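Local coordinates for D-mandelate dehydrogenase (Rhodotorula graminis, PDB 2W2K), which probably interconverts D-mandelate and its 2-keto acid using a nicotinamide adenine dinucleotide such as NAD as cofactor, at residues B[319-332]-B[335-345]. Residues are numbered along the deposited sequence; the frame is centred on the assembly and turned at random.
Sequences LTMTNIDRFLLQGK and LTPAGKVFAPS
Leu-335 lies across helix 310-330 and touches four of its residues. Its CB lies against the side-chain amide of Asn-323. CG comes next, against CD and NE of Arg-326. There the side chain forks. CD1 reaches back along the helix to Thr-322 CG2 at 3.9 Å and Leu-319 CD2 at 4.1 Å. CD2 goes the other way and rests over the centre of the Arg-326 guanidinium, 3.7 Å from CZ. The opposite face of that group carries Lys-332 CB near its rim. Arg-326 NE is hydrogen-bonded to Pro-333 O, which ties the arginine to the loop after the helix.

The second point of contact is Phe-327. Its CG is anti to the backbone N (chi1 -161°), and the ring extends to the returning chain. Pro-344 CA makes a CH-pi contact over one face, 4.1 Å from the ring centroid. The Phe-342 carbonyl O lies at the ring edge, in plane, 3.5 Å from CE1. A water bridges the helix and the last modelled residue: it donates to Phe-327 O and accepts from Ser-345 N at 2.7 Å.

Between these points, Ala-338 pairs by backbone with Phe-106 of strand 105-107. The C-terminal tail thus folds back along the last helix and beside an outermost strand of the five-stranded parallel sheet, part of this dehydrogenase's two-domain alpha/beta fold.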
ATOM      1  N   LEU B 319       0.558  -9.538 -26.797  1.00  5.89           N
ATOM      2  CA  LEU B 319       0.149  -8.445 -27.708  1.00  7.79           C
ATOM      3  C   LEU B 319       1.109  -8.283 -28.907  1.00  7.19           C
ATOM      4  O   LEU B 319       0.659  -8.180 -30.061  1.00  7.51           O
ATOM      5  CB  LEU B 319      -0.027  -7.107 -26.938  1.00  8.09           C
ATOM      6  CG  LEU B 319      -1.307  -6.976 -26.075  1.00  7.81           C
ATOM      7  CD1 LEU B 319      -1.200  -5.696 -25.220  1.00  9.31           C
ATOM      8  CD2 LEU B 319      -2.570  -6.954 -26.950  1.00 11.43           C
ATOM      9  N   THR B 320       2.414  -8.267 -28.646  1.00  7.34           N
ATOM     10  CA  THR B 320       3.403  -8.112 -29.750  1.00  6.73           C
ATOM     11  C   THR B 320       3.278  -9.225 -30.806  1.00  7.46           C
ATOM     12  O   THR B 320       3.211  -8.935 -32.014  1.00  7.72           O
ATOM     13  CB  THR B 320       4.869  -7.979 -29.249  1.00  6.13           C
ATOM     14  OG1 THR B 320       5.218  -9.096 -28.401  1.00  7.10           O
ATOM     15  CG2 THR B 320       5.082  -6.617 -28.485  1.00  8.93           C
ATOM     16  N   MET B 321       3.243 -10.488 -30.354  1.00  6.52           N
ATOM     17  CA  MET B 321       3.150 -11.644 -31.276  1.00  5.14           C
ATOM     18  C   MET B 321       1.815 -11.667 -32.036  1.00  8.48           C
ATOM     19  O   MET B 321       1.799 -11.844 -33.264  1.00  5.67           O
ATOM     20  CB  MET B 321       3.366 -12.972 -30.530  1.00  7.12           C
ATOM     21  CG  MET B 321       4.800 -13.198 -29.991  1.00  8.60           C
ATOM     22  SD  MET B 321       5.055 -14.886 -29.342  1.00 10.97           S
ATOM     23  CE  MET B 321       5.294 -14.591 -27.593  1.00 16.96           C
ATOM     24  N   THR B 322       0.700 -11.476 -31.309  1.00  6.67           N
ATOM     25  CA  THR B 322      -0.649 -11.468 -31.898  1.00  7.51           C
ATOM     26  C   THR B 322      -0.877 -10.330 -32.897  1.00  7.48           C
ATOM     27  O   THR B 322      -1.485 -10.540 -33.956  1.00  8.74           O
ATOM     28  CB  THR B 322      -1.775 -11.479 -30.776  1.00  9.09           C
ATOM     29  OG1 THR B 322      -1.598 -12.631 -29.925  1.00  8.45           O
ATOM     30  CG2 THR B 322      -3.176 -11.506 -31.386  1.00 13.20           C
ATOM     31  N   ASN B 323      -0.391  -9.128 -32.569  1.00  7.37           N
ATOM     32  CA  ASN B 323      -0.456  -7.991 -33.497  1.00  7.61           C
ATOM     33  C   ASN B 323       0.157  -8.309 -34.877  1.00 10.12           C
ATOM     34  O   ASN B 323      -0.473  -8.072 -35.941  1.00  6.34           O
ATOM     35  CB  ASN B 323       0.206  -6.751 -32.879  1.00  7.19           C
ATOM     36  CG  ASN B 323      -0.762  -5.896 -32.017  1.00  8.58           C
ATOM     37  OD1 ASN B 323      -0.389  -5.405 -30.928  1.00 12.75           O
ATOM     38  ND2 ASN B 323      -1.969  -5.705 -32.501  1.00  8.25           N
ATOM     39  N   ILE B 324       1.370  -8.853 -34.871  1.00  5.83           N
ATOM     40  CA  ILE B 324       2.088  -9.158 -36.137  1.00  7.43           C
ATOM     41  C   ILE B 324       1.407 -10.310 -36.935  1.00  7.61           C
ATOM     42  O   ILE B 324       1.275 -10.245 -38.180  1.00  7.40           O
ATOM     43  CB  ILE B 324       3.607  -9.399 -35.864  1.00  5.78           C
ATOM     44  CG1 ILE B 324       4.292  -8.086 -35.402  1.00  6.54           C
ATOM     45  CG2 ILE B 324       4.325  -9.955 -37.105  1.00  9.69           C
ATOM     46  CD1 ILE B 324       5.687  -8.303 -34.779  1.00  6.54           C
ATOM     47  N   ASP B 325       0.936 -11.329 -36.218  1.00  9.07           N
ATOM     48  CA  ASP B 325       0.200 -12.466 -36.835  1.00 10.40           C
ATOM     49  C   ASP B 325      -1.082 -11.982 -37.532  1.00  9.49           C
ATOM     50  O   ASP B 325      -1.297 -12.268 -38.726  1.00 10.01           O
ATOM     51  CB  ASP B 325      -0.124 -13.526 -35.757  1.00  8.72           C
ATOM     52  CG  ASP B 325      -0.599 -14.875 -36.336  1.00 16.46           C
ATOM     53  OD1 ASP B 325      -1.090 -14.965 -37.485  1.00 17.57           O
ATOM     54  OD2 ASP B 325      -0.484 -15.878 -35.611  1.00 16.74           O
ATOM     55  N   ARG B 326      -1.922 -11.260 -36.787  1.00  9.57           N
ATOM     56  CA  ARG B 326      -3.130 -10.608 -37.348  1.00  8.80           C
ATOM     57  C   ARG B 326      -2.829  -9.793 -38.627  1.00  9.79           C
ATOM     58  O   ARG B 326      -3.464 -10.006 -39.657  1.00 10.39           O
ATOM     59  CB  ARG B 326      -3.820  -9.699 -36.325  1.00  6.67           C
ATOM     60  CG  ARG B 326      -4.536 -10.456 -35.204  1.00 10.82           C
ATOM     61  CD  ARG B 326      -5.047  -9.511 -34.086  1.00 10.91           C
ATOM     62  NE  ARG B 326      -6.018  -8.516 -34.559  1.00 10.87           N
ATOM     63  CZ  ARG B 326      -7.350  -8.647 -34.538  1.00 20.27           C
ATOM     64  NH1 ARG B 326      -7.922  -9.750 -34.065  1.00 13.32           N
ATOM     65  NH2 ARG B 326      -8.110  -7.654 -34.993  1.00 13.20           N
ATOM     66  N   PHE B 327      -1.860  -8.873 -38.540  1.00  9.06           N
ATOM     67  CA  PHE B 327      -1.592  -7.871 -39.588  1.00  9.68           C
ATOM     68  C   PHE B 327      -0.893  -8.431 -40.847  1.00 11.62           C
ATOM     69  O   PHE B 327      -1.159  -7.963 -41.957  1.00 12.94           O
ATOM     70  CB  PHE B 327      -0.775  -6.705 -38.983  1.00  8.98           C
ATOM     71  CG  PHE B 327      -0.827  -5.425 -39.790  1.00  9.32           C
ATOM     72  CD1 PHE B 327      -1.945  -4.582 -39.735  1.00 10.40           C
ATOM     73  CD2 PHE B 327       0.252  -5.050 -40.598  1.00  8.07           C
ATOM     74  CE1 PHE B 327      -1.997  -3.391 -40.468  1.00 12.31           C
ATOM     75  CE2 PHE B 327       0.214  -3.846 -41.338  1.00 10.30           C
ATOM     76  CZ  PHE B 327      -0.910  -3.016 -41.271  1.00 14.23           C
ATOM     77  N   LEU B 328      -0.026  -9.431 -40.689  1.00 10.52           N
ATOM     78  CA  LEU B 328       0.673 -10.041 -41.851  1.00 11.55           C
ATOM     79  C   LEU B 328       0.043 -11.312 -42.432  1.00  9.62           C
ATOM     80  O   LEU B 328       0.223 -11.599 -43.634  1.00  9.91           O
ATOM     81  CB  LEU B 328       2.156 -10.341 -41.522  1.00  8.94           C
ATOM     82  CG  LEU B 328       3.099  -9.149 -41.263  1.00 10.08           C
ATOM     83  CD1 LEU B 328       4.551  -9.640 -41.136  1.00 11.95           C
ATOM     84  CD2 LEU B 328       2.969  -8.074 -42.366  1.00 16.63           C
ATOM     85  N   LEU B 329      -0.645 -12.091 -41.595  1.00 10.28           N
ATOM     86  CA  LEU B 329      -1.167 -13.423 -42.016  1.00 11.72           C
ATOM     87  C   LEU B 329      -2.714 -13.553 -42.080  1.00 14.86           C
ATOM     88  O   LEU B 329      -3.249 -14.317 -42.904  1.00 15.14           O
ATOM     89  CB  LEU B 329      -0.569 -14.554 -41.170  1.00 11.38           C
ATOM     90  CG  LEU B 329       0.964 -14.744 -41.196  1.00 15.03           C
ATOM     91  CD1 LEU B 329       1.422 -15.896 -40.318  1.00 18.22           C
ATOM     92  CD2 LEU B 329       1.475 -14.908 -42.610  1.00 14.70           C
ATOM     93  N   GLN B 330      -3.424 -12.811 -41.241  1.00 12.20           N
ATOM     94  CA  GLN B 330      -4.892 -12.977 -41.083  1.00 14.42           C
ATOM     95  C   GLN B 330      -5.755 -11.924 -41.812  1.00 14.64           C
ATOM     96  O   GLN B 330      -6.991 -12.038 -41.844  1.00 13.94           O
ATOM     97  CB  GLN B 330      -5.266 -12.991 -39.579  1.00 12.72           C
ATOM     98  CG  GLN B 330      -4.651 -14.132 -38.754  1.00 14.90           C
ATOM     99  CD  GLN B 330      -5.014 -14.045 -37.259  1.00 18.48           C
ATOM    100  OE1 GLN B 330      -6.154 -13.749 -36.891  1.00 24.00           O
ATOM    101  NE2 GLN B 330      -4.049 -14.302 -36.409  1.00 18.40           N
ATOM    102  N   GLY B 331      -5.129 -10.889 -42.382  1.00 12.44           N
ATOM    103  CA  GLY B 331      -5.893  -9.769 -42.975  1.00 12.09           C
ATOM    104  C   GLY B 331      -6.729  -8.963 -41.978  1.00 14.85           C
ATOM    105  O   GLY B 331      -7.730  -8.350 -42.360  1.00 13.54           O
ATOM    106  N   LYS B 332      -6.300  -8.956 -40.708  1.00 13.11           N
ATOM    107  CA  LYS B 332      -6.995  -8.281 -39.600  1.00 13.16           C
ATOM    108  C   LYS B 332      -6.227  -7.044 -39.059  1.00 15.41           C
ATOM    109  O   LYS B 332      -4.990  -7.020 -39.069  1.00 11.73           O
ATOM    110  CB  LYS B 332      -7.258  -9.271 -38.465  1.00 14.51           C
ATOM    111  CG  LYS B 332      -8.239 -10.399 -38.841  1.00 16.78           C
ATOM    112  CD  LYS B 332      -8.758 -11.105 -37.598  1.00 25.08           C
ATOM    113  CE  LYS B 332      -9.720 -12.224 -37.961  1.00 30.13           C
ATOM    114  NZ  LYS B 332     -10.069 -13.045 -36.775  1.00 27.58           N
ATOM    115  N   LEU B 335      -4.549  -4.642 -32.787  1.00 11.99           N
ATOM    116  CA  LEU B 335      -5.333  -4.497 -31.545  1.00 13.70           C
ATOM    117  C   LEU B 335      -5.013  -3.179 -30.824  1.00 15.17           C
ATOM    118  O   LEU B 335      -5.901  -2.549 -30.219  1.00 13.12           O
ATOM    119  CB  LEU B 335      -5.060  -5.682 -30.613  1.00 12.96           C
ATOM    120  CG  LEU B 335      -5.444  -7.111 -31.045  1.00 13.32           C
ATOM    121  CD1 LEU B 335      -4.806  -8.162 -30.115  1.00 14.59           C
ATOM    122  CD2 LEU B 335      -6.968  -7.300 -31.140  1.00 13.34           C
ATOM    123  N   THR B 336      -3.746  -2.764 -30.908  1.00 10.62           N
ATOM    124  CA  THR B 336      -3.222  -1.588 -30.168  1.00 10.99           C
ATOM    125  C   THR B 336      -2.385  -0.632 -31.034  1.00  9.47           C
ATOM    126  O   THR B 336      -1.216  -0.374 -30.737  1.00  9.25           O
ATOM    127  CB  THR B 336      -2.399  -2.000 -28.901  1.00 11.79           C
ATOM    128  OG1 THR B 336      -1.375  -2.957 -29.258  1.00 13.58           O
ATOM    129  CG2 THR B 336      -3.309  -2.606 -27.817  1.00  9.14           C
ATOM    130  N   PRO B 337      -2.988  -0.065 -32.099  1.00 11.42           N
ATOM    131  CA  PRO B 337      -2.221   0.847 -32.942  1.00  9.39           C
ATOM    132  C   PRO B 337      -1.871   2.132 -32.194  1.00 11.24           C
ATOM    133  O   PRO B 337      -2.603   2.539 -31.271  1.00 10.83           O
ATOM    134  CB  PRO B 337      -3.198   1.184 -34.070  1.00 11.45           C
ATOM    135  CG  PRO B 337      -4.563   0.990 -33.456  1.00 12.56           C
ATOM    136  CD  PRO B 337      -4.379  -0.215 -32.578  1.00  7.55           C
ATOM    137  N   ALA B 338      -0.740   2.725 -32.573  1.00  9.04           N
ATOM    138  CA  ALA B 338      -0.378   4.082 -32.172  1.00 14.08           C
ATOM    139  C   ALA B 338       0.148   4.828 -33.393  1.00 14.58           C
ATOM    140  O   ALA B 338       1.014   4.310 -34.130  1.00 14.08           O
ATOM    141  CB  ALA B 338       0.670   4.069 -31.041  1.00 14.67           C
ATOM    142  N   GLY B 339      -0.343   6.054 -33.592  1.00 12.88           N
ATOM    143  CA  GLY B 339      -0.007   6.833 -34.783  1.00 14.25           C
ATOM    144  C   GLY B 339      -0.966   6.481 -35.909  1.00 13.60           C
ATOM    145  O   GLY B 339      -2.093   6.051 -35.642  1.00 14.66           O
ATOM    146  N   LYS B 340      -0.513   6.639 -37.159  1.00 14.66           N
ATOM    147  CA  LYS B 340      -1.352   6.386 -38.349  1.00 14.89           C
ATOM    148  C   LYS B 340      -1.805   4.929 -38.473  1.00 18.41           C
ATOM    149  O   LYS B 340      -1.031   4.003 -38.189  1.00 17.80           O
ATOM    150  CB  LYS B 340      -0.634   6.799 -39.644  1.00 13.46           C
ATOM    151  CG  LYS B 340      -0.523   8.316 -39.860  1.00 22.68           C
ATOM    152  N   VAL B 341      -3.047   4.739 -38.919  1.00 16.39           N
ATOM    153  CA  VAL B 341      -3.610   3.384 -39.159  1.00 20.12           C
ATOM    154  C   VAL B 341      -3.515   2.996 -40.644  1.00 21.46           C
ATOM    155  O   VAL B 341      -3.803   3.822 -41.525  1.00 19.53           O
ATOM    156  CB  VAL B 341      -5.071   3.283 -38.639  1.00 18.12           C
ATOM    157  CG1 VAL B 341      -5.771   2.001 -39.119  1.00 20.67           C
ATOM    158  CG2 VAL B 341      -5.121   3.387 -37.121  1.00 21.90           C
ATOM    159  N   PHE B 342      -3.097   1.753 -40.915  1.00 19.62           N
ATOM    160  CA  PHE B 342      -2.896   1.252 -42.282  1.00 19.21           C
ATOM    161  C   PHE B 342      -3.736  -0.013 -42.556  1.00 21.70           C
ATOM    162  O   PHE B 342      -4.068  -0.759 -41.634  1.00 22.44           O
ATOM    163  CB  PHE B 342      -1.413   0.915 -42.522  1.00 19.92           C
ATOM    164  CG  PHE B 342      -0.483   2.109 -42.487  1.00 18.67           C
ATOM    165  CD1 PHE B 342      -0.029   2.630 -41.271  1.00 25.81           C
ATOM    166  CD2 PHE B 342      -0.035   2.693 -43.661  1.00 23.83           C
ATOM    167  CE1 PHE B 342       0.841   3.715 -41.240  1.00 19.83           C
ATOM    168  CE2 PHE B 342       0.835   3.789 -43.636  1.00 25.49           C
ATOM    169  CZ  PHE B 342       1.282   4.289 -42.425  1.00 16.92           C
ATOM    170  N   ALA B 343      -4.068  -0.256 -43.822  1.00 22.82           N
ATOM    171  CA  ALA B 343      -4.809  -1.473 -44.192  1.00 24.82           C
ATOM    172  C   ALA B 343      -3.878  -2.683 -44.133  1.00 23.29           C
ATOM    173  O   ALA B 343      -2.734  -2.588 -44.601  1.00 23.07           O
ATOM    174  CB  ALA B 343      -5.412  -1.327 -45.590  1.00 28.19           C
ATOM    175  N   PRO B 344      -4.343  -3.818 -43.538  1.00 19.54           N
ATOM    176  CA  PRO B 344      -3.537  -5.055 -43.532  1.00 20.82           C
ATOM    177  C   PRO B 344      -3.372  -5.667 -44.929  1.00 23.77           C
ATOM    178  O   PRO B 344      -4.161  -5.369 -45.810  1.00 21.39           O
ATOM    179  CB  PRO B 344      -4.332  -6.012 -42.625  1.00 18.49           C
ATOM    180  CG  PRO B 344      -5.686  -5.459 -42.528  1.00 24.81           C
ATOM    181  CD  PRO B 344      -5.622  -3.982 -42.825  1.00 19.91           C
ATOM    182  N   SER B 345      -2.354  -6.512 -45.112  1.00 26.80           N
ATOM    183  CA  SER B 345      -2.159  -7.246 -46.374  1.00 30.39           C
ATOM    184  C   SER B 345      -3.404  -8.075 -46.701  1.00 30.91           C
ATOM    185  O   SER B 345      -4.085  -8.560 -45.788  1.00 27.39           O
ATOM    186  CB  SER B 345      -0.936  -8.179 -46.298  1.00 31.25           C
ATOM    187  OG  SER B 345       0.236  -7.507 -45.866  1.00 32.01           O
TER
HETATM  188  O   HOH W   1      -0.031  -5.950 -43.868  1.00 23.60           O